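Local coordinates for protein rhamnonate dehydratase (Gibberella zeae PH-1, PDB 3FXG) that probably dehydrates L-rhamnonate to a 2-keto-3-deoxy sugar acid, as a magnesium-binding member of the enolase superfamily, at residues P358-P370 with L380-A393. Residues are numbered along the deposited sequence; the frame is centred on the assembly and turned at random.
Sequences PVFGDLFIDEPIP and LDKPGFGLTINPAA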
ATOM      1  N   PRO A 358     -26.472 -15.319 -39.447  1.00 21.12           N
ATOM      2  CA  PRO A 358     -25.431 -14.304 -39.666  1.00 20.51           C
ATOM      3  C   PRO A 358     -25.500 -13.169 -38.648  1.00 21.01           C
ATOM      4  O   PRO A 358     -26.581 -12.672 -38.338  1.00 18.70           O
ATOM      5  CB  PRO A 358     -25.719 -13.822 -41.085  1.00 20.67           C
ATOM      6  CG  PRO A 358     -26.258 -15.055 -41.747  1.00 21.06           C
ATOM      7  CD  PRO A 358     -27.199 -15.604 -40.697  1.00 20.78           C
ATOM      8  N   VAL A 359     -24.345 -12.761 -38.130  1.00 21.33           N
ATOM      9  CA  VAL A 359     -24.298 -11.684 -37.146  1.00 22.50           C
ATOM     10  C   VAL A 359     -24.719 -10.355 -37.765  1.00 21.60           C
ATOM     11  O   VAL A 359     -25.379  -9.541 -37.119  1.00 21.81           O
ATOM     12  CB  VAL A 359     -22.880 -11.514 -36.545  1.00 23.69           C
ATOM     13  CG1 VAL A 359     -22.395 -12.832 -35.954  1.00 24.44           C
ATOM     14  CG2 VAL A 359     -21.918 -11.020 -37.606  1.00 27.46           C
ATOM     15  N   PHE A 360     -24.339 -10.140 -39.021  1.00 21.95           N
ATOM     16  CA  PHE A 360     -24.671  -8.898 -39.708  1.00 23.08           C
ATOM     17  C   PHE A 360     -25.878  -9.040 -40.631  1.00 22.87           C
ATOM     18  O   PHE A 360     -26.096  -8.210 -41.516  1.00 24.14           O
ATOM     19  CB  PHE A 360     -23.455  -8.396 -40.495  1.00 22.77           C
ATOM     20  CG  PHE A 360     -22.227  -8.193 -39.647  1.00 23.10           C
ATOM     21  CD1 PHE A 360     -22.275  -7.395 -38.506  1.00 24.95           C
ATOM     22  CD2 PHE A 360     -21.022  -8.795 -39.987  1.00 23.64           C
ATOM     23  CE1 PHE A 360     -21.140  -7.200 -37.716  1.00 24.87           C
ATOM     24  CE2 PHE A 360     -19.879  -8.609 -39.204  1.00 24.09           C
ATOM     25  CZ  PHE A 360     -19.939  -7.809 -38.066  1.00 24.65           C
ATOM     26  N   GLY A 361     -26.665 -10.091 -40.420  1.00 23.49           N
ATOM     27  CA  GLY A 361     -27.853 -10.300 -41.230  1.00 24.12           C
ATOM     28  C   GLY A 361     -27.602 -10.524 -42.710  1.00 24.71           C
ATOM     29  O   GLY A 361     -26.655 -11.212 -43.089  1.00 25.89           O
ATOM     30  N   ASP A 362     -28.448  -9.931 -43.552  1.00 23.87           N
ATOM     31  CA  ASP A 362     -28.326 -10.093 -44.997  1.00 23.27           C
ATOM     32  C   ASP A 362     -27.430  -9.068 -45.690  1.00 21.80           C
ATOM     33  O   ASP A 362     -27.463  -8.938 -46.912  1.00 21.42           O
ATOM     34  CB  ASP A 362     -29.717 -10.085 -45.639  1.00 24.25           C
ATOM     35  CG  ASP A 362     -30.395  -8.728 -45.559  1.00 27.56           C
ATOM     36  OD1 ASP A 362     -29.972  -7.888 -44.737  1.00 28.88           O
ATOM     37  OD2 ASP A 362     -31.363  -8.508 -46.317  1.00 28.42           O
ATOM     38  N   LEU A 363     -26.624  -8.348 -44.916  1.00 20.56           N
ATOM     39  CA  LEU A 363     -25.723  -7.355 -45.496  1.00 19.88           C
ATOM     40  C   LEU A 363     -24.673  -8.054 -46.358  1.00 19.54           C
ATOM     41  O   LEU A 363     -24.291  -7.556 -47.416  1.00 20.78           O
ATOM     42  CB  LEU A 363     -25.030  -6.548 -44.393  1.00 18.82           C
ATOM     43  CG  LEU A 363     -24.005  -5.502 -44.849  1.00 18.85           C
ATOM     44  CD1 LEU A 363     -24.667  -4.486 -45.763  1.00 17.42           C
ATOM     45  CD2 LEU A 363     -23.408  -4.810 -43.634  1.00 19.83           C
ATOM     46  N   PHE A 364     -24.210  -9.211 -45.895  1.00 18.44           N
ATOM     47  CA  PHE A 364     -23.204  -9.990 -46.613  1.00 19.19           C
ATOM     48  C   PHE A 364     -23.801 -11.325 -47.049  1.00 20.33           C
ATOM     49  O   PHE A 364     -24.801 -11.775 -46.488  1.00 20.64           O
ATOM     50  CB  PHE A 364     -21.990 -10.227 -45.711  1.00 17.25           C
ATOM     51  CG  PHE A 364     -21.402  -8.959 -45.154  1.00 15.94           C
ATOM     52  CD1 PHE A 364     -20.833  -8.013 -45.998  1.00 15.86           C
ATOM     53  CD2 PHE A 364     -21.447  -8.698 -43.789  1.00 15.17           C
ATOM     54  CE1 PHE A 364     -20.315  -6.821 -45.492  1.00 16.20           C
ATOM     55  CE2 PHE A 364     -20.933  -7.507 -43.271  1.00 15.15           C
ATOM     56  CZ  PHE A 364     -20.367  -6.569 -44.125  1.00 14.62           C
ATOM     57  N   ILE A 365     -23.185 -11.960 -48.041  1.00 20.61           N
ATOM     58  CA  ILE A 365     -23.693 -13.236 -48.539  1.00 23.05           C
ATOM     59  C   ILE A 365     -22.875 -14.453 -48.114  1.00 23.53           C
ATOM     60  O   ILE A 365     -23.322 -15.590 -48.281  1.00 24.76           O
ATOM     61  CB  ILE A 365     -23.756 -13.244 -50.082  1.00 24.19           C
ATOM     62  CG1 ILE A 365     -22.350 -13.119 -50.659  1.00 25.93           C
ATOM     63  CG2 ILE A 365     -24.623 -12.102 -50.580  1.00 25.83           C
ATOM     64  CD1 ILE A 365     -22.307 -13.056 -52.176  1.00 29.48           C
ATOM     65  N   ASP A 366     -21.690 -14.221 -47.555  1.00 22.00           N
ATOM     66  CA  ASP A 366     -20.818 -15.326 -47.169  1.00 21.35           C
ATOM     67  C   ASP A 366     -20.191 -15.250 -45.777  1.00 21.54           C
ATOM     68  O   ASP A 366     -19.038 -15.646 -45.592  1.00 19.68           O
ATOM     69  CB  ASP A 366     -19.701 -15.459 -48.202  1.00 22.55           C
ATOM     70  CG  ASP A 366     -19.011 -14.138 -48.481  1.00 24.34           C
ATOM     71  OD1 ASP A 366     -19.281 -13.156 -47.750  1.00 22.64           O
ATOM     72  OD2 ASP A 366     -18.197 -14.079 -49.428  1.00 25.33           O
ATOM     73  N   GLU A 367     -20.936 -14.755 -44.799  1.00 19.66           N
ATOM     74  CA  GLU A 367     -20.401 -14.665 -43.447  1.00 19.91           C
ATOM     75  C   GLU A 367     -20.208 -16.081 -42.902  1.00 19.07           C
ATOM     76  O   GLU A 367     -21.128 -16.895 -42.943  1.00 19.69           O
ATOM     77  CB  GLU A 367     -21.373 -13.896 -42.547  1.00 21.28           C
ATOM     78  CG  GLU A 367     -20.826 -13.555 -41.168  1.00 23.62           C
ATOM     79  CD  GLU A 367     -21.892 -12.989 -40.240  1.00 22.62           C
ATOM     80  OE1 GLU A 367     -22.580 -12.020 -40.630  1.00 23.63           O
ATOM     81  OE2 GLU A 367     -22.038 -13.515 -39.118  1.00 22.98           O
ATOM     82  N   PRO A 368     -18.998 -16.405 -42.414  1.00 17.85           N
ATOM     83  CA  PRO A 368     -18.764 -17.746 -41.870  1.00 17.98           C
ATOM     84  C   PRO A 368     -19.486 -17.849 -40.526  1.00 17.63           C
ATOM     85  O   PRO A 368     -19.308 -16.997 -39.658  1.00 16.51           O
ATOM     86  CB  PRO A 368     -17.246 -17.800 -41.731  1.00 17.54           C
ATOM     87  CG  PRO A 368     -16.894 -16.374 -41.420  1.00 19.95           C
ATOM     88  CD  PRO A 368     -17.762 -15.605 -42.396  1.00 17.97           C
ATOM     89  N   ILE A 369     -20.305 -18.882 -40.358  1.00 17.62           N
ATOM     90  CA  ILE A 369     -21.065 -19.046 -39.122  1.00 18.09           C
ATOM     91  C   ILE A 369     -20.764 -20.359 -38.403  1.00 16.55           C
ATOM     92  O   ILE A 369     -20.676 -21.412 -39.027  1.00 17.46           O
ATOM     93  CB  ILE A 369     -22.579 -18.949 -39.414  1.00 19.77           C
ATOM     94  CG1 ILE A 369     -22.900 -17.561 -39.970  1.00 21.53           C
ATOM     95  CG2 ILE A 369     -23.385 -19.208 -38.147  1.00 20.98           C
ATOM     96  CD1 ILE A 369     -24.308 -17.425 -40.501  1.00 25.30           C
ATOM     97  N   PRO A 370     -20.606 -20.307 -37.070  1.00 15.51           N
ATOM     98  CA  PRO A 370     -20.308 -21.503 -36.277  1.00 13.69           C
ATOM     99  C   PRO A 370     -21.519 -22.384 -35.992  1.00 14.16           C
ATOM    100  O   PRO A 370     -21.896 -22.587 -34.837  1.00 12.33           O
ATOM    101  CB  PRO A 370     -19.698 -20.916 -35.008  1.00 14.23           C
ATOM    102  CG  PRO A 370     -20.516 -19.691 -34.812  1.00 13.32           C
ATOM    103  CD  PRO A 370     -20.586 -19.103 -36.218  1.00 14.67           C
ATOM    104  N   LEU A 380     -11.702 -18.895 -42.860  1.00 14.65           N
ATOM    105  CA  LEU A 380     -11.261 -17.508 -42.943  1.00 14.83           C
ATOM    106  C   LEU A 380     -10.341 -17.204 -44.120  1.00 16.05           C
ATOM    107  O   LEU A 380      -9.895 -16.066 -44.282  1.00 15.61           O
ATOM    108  CB  LEU A 380     -10.553 -17.123 -41.640  1.00 15.63           C
ATOM    109  CG  LEU A 380     -11.315 -17.423 -40.344  1.00 13.62           C
ATOM    110  CD1 LEU A 380     -10.496 -16.957 -39.149  1.00 14.42           C
ATOM    111  CD2 LEU A 380     -12.665 -16.717 -40.366  1.00 14.62           C
ATOM    112  N   ASP A 381     -10.064 -18.208 -44.948  1.00 16.48           N
ATOM    113  CA  ASP A 381      -9.169 -17.999 -46.080  1.00 17.47           C
ATOM    114  C   ASP A 381      -9.773 -17.314 -47.299  1.00 18.53           C
ATOM    115  O   ASP A 381     -10.020 -17.938 -48.331  1.00 19.24           O
ATOM    116  CB  ASP A 381      -8.508 -19.320 -46.496  1.00 16.84           C
ATOM    117  CG  ASP A 381      -7.401 -19.739 -45.539  1.00 16.25           C
ATOM    118  OD1 ASP A 381      -6.736 -18.848 -44.969  1.00 14.55           O
ATOM    119  OD2 ASP A 381      -7.181 -20.952 -45.364  1.00 13.78           O
ATOM    120  N   LYS A 382     -10.000 -16.015 -47.156  1.00 18.61           N
ATOM    121  CA  LYS A 382     -10.531 -15.172 -48.216  1.00 18.14           C
ATOM    122  C   LYS A 382      -9.843 -13.823 -48.017  1.00 18.02           C
ATOM    123  O   LYS A 382      -9.410 -13.504 -46.910  1.00 17.59           O
ATOM    124  CB  LYS A 382     -12.049 -15.027 -48.088  1.00 19.60           C
ATOM    125  CG  LYS A 382     -12.808 -16.309 -48.401  1.00 24.08           C
ATOM    126  CD  LYS A 382     -14.303 -16.130 -48.240  1.00 28.05           C
ATOM    127  CE  LYS A 382     -15.038 -17.439 -48.483  1.00 28.97           C
ATOM    128  NZ  LYS A 382     -16.479 -17.348 -48.123  1.00 31.09           N
ATOM    129  N   PRO A 383      -9.716 -13.021 -49.086  1.00 17.21           N
ATOM    130  CA  PRO A 383      -9.066 -11.709 -48.991  1.00 17.17           C
ATOM    131  C   PRO A 383      -9.678 -10.797 -47.925  1.00 15.61           C
ATOM    132  O   PRO A 383     -10.898 -10.716 -47.793  1.00 15.73           O
ATOM    133  CB  PRO A 383      -9.230 -11.146 -50.401  1.00 18.21           C
ATOM    134  CG  PRO A 383      -9.209 -12.384 -51.254  1.00 17.89           C
ATOM    135  CD  PRO A 383     -10.102 -13.313 -50.478  1.00 17.99           C
ATOM    136  N   GLY A 384      -8.822 -10.113 -47.169  1.00 14.03           N
ATOM    137  CA  GLY A 384      -9.304  -9.214 -46.131  1.00 13.29           C
ATOM    138  C   GLY A 384     -10.104  -9.941 -45.069  1.00 13.45           C
ATOM    139  O   GLY A 384      -9.666 -10.974 -44.562  1.00 12.18           O
ATOM    140  N   PHE A 385     -11.272  -9.404 -44.723  1.00 12.72           N
ATOM    141  CA  PHE A 385     -12.124 -10.034 -43.723  1.00 14.19           C
ATOM    142  C   PHE A 385     -13.078 -11.035 -44.370  1.00 14.44           C
ATOM    143  O   PHE A 385     -13.944 -11.602 -43.707  1.00 14.37           O
ATOM    144  CB  PHE A 385     -12.898  -8.973 -42.926  1.00 13.52           C
ATOM    145  CG  PHE A 385     -12.061  -8.284 -41.873  1.00 12.94           C
ATOM    146  CD1 PHE A 385     -11.527  -9.010 -40.810  1.00 12.90           C
ATOM    147  CD2 PHE A 385     -11.789  -6.923 -41.955  1.00 12.64           C
ATOM    148  CE1 PHE A 385     -10.733  -8.391 -39.846  1.00 12.38           C
ATOM    149  CE2 PHE A 385     -10.993  -6.290 -40.994  1.00 11.25           C
ATOM    150  CZ  PHE A 385     -10.465  -7.025 -39.940  1.00 10.22           C
ATOM    151  N   GLY A 386     -12.898 -11.242 -45.671  1.00 14.64           N
ATOM    152  CA  GLY A 386     -13.693 -12.210 -46.415  1.00 15.68           C
ATOM    153  C   GLY A 386     -15.193 -12.029 -46.528  1.00 16.82           C
ATOM    154  O   GLY A 386     -15.907 -12.987 -46.834  1.00 17.61           O
ATOM    155  N   LEU A 387     -15.682 -10.817 -46.300  1.00 17.26           N
ATOM    156  CA  LEU A 387     -17.114 -10.560 -46.389  1.00 18.12           C
ATOM    157  C   LEU A 387     -17.464  -9.893 -47.713  1.00 19.71           C
ATOM    158  O   LEU A 387     -16.855  -8.898 -48.097  1.00 19.64           O
ATOM    159  CB  LEU A 387     -17.566  -9.679 -45.224  1.00 18.07           C
ATOM    160  CG  LEU A 387     -17.447 -10.318 -43.840  1.00 17.89           C
ATOM    161  CD1 LEU A 387     -17.683  -9.268 -42.766  1.00 19.98           C
ATOM    162  CD2 LEU A 387     -18.446 -11.454 -43.711  1.00 20.34           C
ATOM    163  N   THR A 388     -18.447 -10.454 -48.408  1.00 20.59           N
ATOM    164  CA  THR A 388     -18.874  -9.916 -49.690  1.00 21.30           C
ATOM    165  C   THR A 388     -20.269  -9.321 -49.562  1.00 20.14           C
ATOM    166  O   THR A 388     -21.214 -10.000 -49.158  1.00 18.93           O
ATOM    167  CB  THR A 388     -18.888 -11.012 -50.765  1.00 22.81           C
ATOM    168  OG1 THR A 388     -19.822 -12.029 -50.392  1.00 28.85           O
ATOM    169  CG2 THR A 388     -17.519 -11.643 -50.892  1.00 22.81           C
ATOM    170  N   ILE A 389     -20.389  -8.046 -49.904  1.00 20.89           N
ATOM    171  CA  ILE A 389     -21.661  -7.350 -49.811  1.00 20.66           C
ATOM    172  C   ILE A 389     -22.735  -7.966 -50.700  1.00 22.11           C
ATOM    173  O   ILE A 389     -22.504  -8.268 -51.873  1.00 21.84           O
ATOM    174  CB  ILE A 389     -21.491  -5.855 -50.162  1.00 21.35           C
ATOM    175  CG1 ILE A 389     -20.570  -5.194 -49.133  1.00 20.23           C
ATOM    176  CG2 ILE A 389     -22.846  -5.162 -50.189  1.00 21.97           C
ATOM    177  CD1 ILE A 389     -20.293  -3.728 -49.395  1.00 22.43           C
ATOM    178  N   ASN A 390     -23.910  -8.160 -50.117  1.00 22.00           N
ATOM    179  CA  ASN A 390     -25.054  -8.720 -50.823  1.00 22.84           C
ATOM    180  C   ASN A 390     -25.598  -7.648 -51.770  1.00 23.66           C
ATOM    181  O   ASN A 390     -26.039  -6.590 -51.327  1.00 22.15           O
ATOM    182  CB  ASN A 390     -26.116  -9.132 -49.799  1.00 22.42           C
ATOM    183  CG  ASN A 390     -27.399  -9.614 -50.441  1.00 23.24           C
ATOM    184  OD1 ASN A 390     -27.471  -9.804 -51.652  1.00 23.54           O
ATOM    185  ND2 ASN A 390     -28.423  -9.822 -49.621  1.00 23.77           N
ATOM    186  N   PRO A 391     -25.560  -7.905 -53.090  1.00 24.47           N
ATOM    187  CA  PRO A 391     -26.052  -6.947 -54.087  1.00 24.80           C
ATOM    188  C   PRO A 391     -27.429  -6.390 -53.742  1.00 25.76           C
ATOM    189  O   PRO A 391     -27.699  -5.206 -53.941  1.00 25.99           O
ATOM    190  CB  PRO A 391     -26.068  -7.769 -55.373  1.00 25.09           C
ATOM    191  CG  PRO A 391     -24.904  -8.686 -55.186  1.00 25.20           C
ATOM    192  CD  PRO A 391     -25.080  -9.136 -53.746  1.00 24.61           C
ATOM    193  N   ALA A 392     -28.295  -7.253 -53.221  1.00 26.65           N
ATOM    194  CA  ALA A 392     -29.644  -6.851 -52.847  1.00 28.78           C
ATOM    195  C   ALA A 392     -29.614  -5.894 -51.660  1.00 30.32           C
ATOM    196  O   ALA A 392     -30.572  -5.161 -51.417  1.00 31.20           O
ATOM    197  CB  ALA A 392     -30.476  -8.081 -52.504  1.00 29.25           C
ATOM    198  N   ALA A 393     -28.507  -5.900 -50.925  1.00 30.87           N
ATOM    199  CA  ALA A 393     -28.367  -5.030 -49.766  1.00 31.09           C
ATOM    200  C   ALA A 393     -27.913  -3.626 -50.157  1.00 32.29           C
ATOM    201  O   ALA A 393     -28.201  -2.661 -49.450  1.00 30.29           O
ATOM    202  CB  ALA A 393     -27.387  -5.641 -48.770  1.00 31.95           C
TER
HETATM  203  O   HOH W   1     -16.505 -15.411 -46.129  1.00 22.99           O
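L387 lies against one face of the F364 ring, its CB 3.9 Å from the ring centroid in a CH-pi contact, while L363 CG sits over the opposite face, so the ring is clamped between the two leucines. Both branches of L387 are used: CD1 reaches F364 CE2, and CD2 meets CA and CB of E367. F364 CG lies beside its backbone N (chi1 -55°), which brings the ring edge up to I389 N. This is the tight, buried part. Beside it, F364 and I389 form a single beta bridge: N390 N donates to L363 O (2.8 Å, nearly straight at 176°) and I365 N to T388 O (3.0 Å). N390 ND2 adds a bond to D362 O at 3.0 Å, in the carbonyl plane. N390 is also the N-cap of a short, weakly bonded helix, its OD1 taking A392 N from above the carbonyl plane. On the more open side, I365 lays CG2 against N390 CB. The polar part there is D366, T388 and K382: T388 N meets the syn lone pair of D366 OD1 at 2.9 Å, K382 NZ stands 3.9 Å from D366 OD2, a long salt bridge, and a water that accepts from NZ donates to D366 O and G386 O. The segments before and after strand 374-376 are thus joined in the enolase-type barrel domain; F364 and I389 pack on F80 of strand 78-84 in the antiparallel sheet, and L387 on P329 and Y330 of helix 329-335.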